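Local coordinates for protein FACT complex subunit SPT16 (Ashbya gossypii, PDB 6A8M) that probably acts with POB3 in the FACT histone chaperone, reorganizing nucleosomes during transcription, replication and repair, this being the N-terminal part of SPT16, with its peptidase-like domain, at residues 335-339 against 340-344. Residues are numbered along the deposited sequence; the frame is centred on the assembly and turned at random.
Sequences VGATP and KQIYD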
loop_
_atom_site.group_PDB
_atom_site.type_symbol
_atom_site.label_atom_id
_atom_site.label_comp_id
_atom_site.label_asym_id
_atom_site.label_seq_id
_atom_site.Cartn_x
_atom_site.Cartn_y
_atom_site.Cartn_z
ATOM N N VAL A 335 -14.257 -13.514 -6.644
ATOM C CA VAL A 335 -13.565 -13.299 -7.912
ATOM C C VAL A 335 -14.556 -12.810 -8.952
ATOM O O VAL A 335 -15.628 -13.397 -9.145
ATOM C CB VAL A 335 -12.868 -14.592 -8.372
ATOM C CG1 VAL A 335 -12.279 -14.415 -9.761
ATOM C CG2 VAL A 335 -11.804 -15.000 -7.380
ATOM N N GLY A 336 -14.202 -11.733 -9.637
ATOM C CA GLY A 336 -15.092 -11.112 -10.590
ATOM C C GLY A 336 -15.926 -9.978 -10.025
ATOM O O GLY A 336 -16.492 -9.197 -10.801
ATOM N N ALA A 337 -16.030 -9.871 -8.704
ATOM C CA ALA A 337 -16.858 -8.817 -8.121
ATOM C C ALA A 337 -16.223 -7.450 -8.344
ATOM O O ALA A 337 -14.995 -7.302 -8.334
ATOM C CB ALA A 337 -17.061 -9.055 -6.623
ATOM N N THR A 338 -17.094 -6.422 -8.559
ATOM C CA THR A 338 -16.625 -5.046 -8.647
ATOM C C THR A 338 -16.583 -4.408 -7.268
ATOM O O THR A 338 -17.268 -4.850 -6.344
ATOM C CB THR A 338 -17.545 -4.218 -9.554
ATOM O OG1 THR A 338 -18.862 -4.185 -8.997
ATOM C CG2 THR A 338 -17.650 -4.805 -10.968
ATOM N N PRO A 339 -15.764 -3.368 -7.091
ATOM C CA PRO A 339 -15.855 -2.562 -5.863
ATOM C C PRO A 339 -17.277 -2.146 -5.522
ATOM O O PRO A 339 -17.689 -2.200 -4.353
ATOM C CB PRO A 339 -14.984 -1.343 -6.208
ATOM C CG PRO A 339 -13.942 -1.922 -7.198
ATOM C CD PRO A 339 -14.696 -2.914 -8.001
ATOM N N LYS A 340 -18.037 -1.737 -6.542
ATOM C CA LYS A 340 -19.407 -1.287 -6.336
ATOM C C LYS A 340 -20.285 -2.397 -5.774
ATOM O O LYS A 340 -21.078 -2.159 -4.860
ATOM C CB LYS A 340 -19.984 -0.775 -7.647
ATOM C CG LYS A 340 -21.432 -0.295 -7.540
ATOM C CD LYS A 340 -21.889 0.264 -8.864
ATOM C CE LYS A 340 -23.372 0.591 -8.845
ATOM N NZ LYS A 340 -23.855 1.069 -10.177
ATOM N N GLN A 341 -20.169 -3.617 -6.310
ATOM C CA GLN A 341 -20.965 -4.718 -5.776
ATOM C C GLN A 341 -20.609 -4.995 -4.321
ATOM O O GLN A 341 -21.490 -5.271 -3.494
ATOM C CB GLN A 341 -20.752 -5.973 -6.627
ATOM C CG GLN A 341 -21.432 -5.902 -7.970
ATOM C CD GLN A 341 -20.980 -6.982 -8.934
ATOM O OE1 GLN A 341 -19.887 -7.530 -8.813
ATOM N NE2 GLN A 341 -21.826 -7.284 -9.907
ATOM N N ILE A 342 -19.320 -4.922 -3.985
ATOM C CA ILE A 342 -18.902 -5.163 -2.610
ATOM C C ILE A 342 -19.425 -4.063 -1.693
ATOM O O ILE A 342 -20.070 -4.332 -0.674
ATOM C CB ILE A 342 -17.369 -5.263 -2.540
ATOM C CG1 ILE A 342 -16.872 -6.457 -3.346
ATOM C CG2 ILE A 342 -16.909 -5.378 -1.107
ATOM C CD1 ILE A 342 -15.399 -6.363 -3.703
ATOM N N TYR A 343 -19.163 -2.802 -2.045
ATOM C CA TYR A 343 -19.636 -1.709 -1.199
ATOM C C TYR A 343 -21.162 -1.727 -1.089
ATOM O O TYR A 343 -21.711 -1.585 0.010
ATOM C CB TYR A 343 -19.146 -0.349 -1.727
ATOM C CG TYR A 343 -19.566 0.749 -0.793
ATOM C CD1 TYR A 343 -18.902 0.942 0.410
ATOM C CD2 TYR A 343 -20.679 1.534 -1.080
ATOM C CE1 TYR A 343 -19.306 1.901 1.299
ATOM C CE2 TYR A 343 -21.101 2.507 -0.198
ATOM C CZ TYR A 343 -20.404 2.678 0.992
ATOM O OH TYR A 343 -20.812 3.633 1.876
ATOM N N ASP A 344 -21.871 -1.888 -2.218
ATOM C CA ASP A 344 -23.337 -1.898 -2.155
ATOM C C ASP A 344 -23.860 -3.065 -1.316
ATOM O O ASP A 344 -24.884 -2.927 -0.637
ATOM C CB ASP A 344 -23.939 -1.942 -3.560
ATOM C CG ASP A 344 -23.823 -0.617 -4.293
ATOM O OD1 ASP A 344 -23.396 0.359 -3.652
ATOM O OD2 ASP A 344 -24.192 -0.555 -5.497
HETATM O O HOH W 1 -18.953 -8.357 -11.614
#
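With chi1 at 62°, T338 holds OG1 between its backbone N and carbonyl carbon, while Q341 sets CG anti to its own carbonyl carbon (chi1 -73°) and its extended chain, long enough for the return, brings OE1 back to T338 N. The two side chains cross, and each takes the other's backbone N-H: Q341 N gives to T338 OG1, and T338 N to Q341 OE1, both at 3.0 Å. In the second bond the donor stands above the amide's carbonyl plane, yet the N-H is nearly straight (165°). A water donates to both Q341 OE1 and G336 O, so two donors hold the glutamine oxygen. G336 suits its turn because phi is positive there and a side chain would jam against the preceding carbonyl. Threonine suits the cap because its short hydroxyl reaches a first-turn N-H with no helical carbonyl before it; a valine in its place would probably leave Q341 N without this acceptor and the capping box with one of its two bonds. P339, lacking an N-H, fits the first helical position, and its O accepts from Y343 N at 2.8 Å. On the buried side A337 CB rests 4.2 Å from I342 CG1, and I342 continues onto V365 and L380. Reciprocal bonds between N-cap and third helical residue define a capping box, here starting helix 339-353 on the antiparallel sheet of the M24 peptidase-like domain.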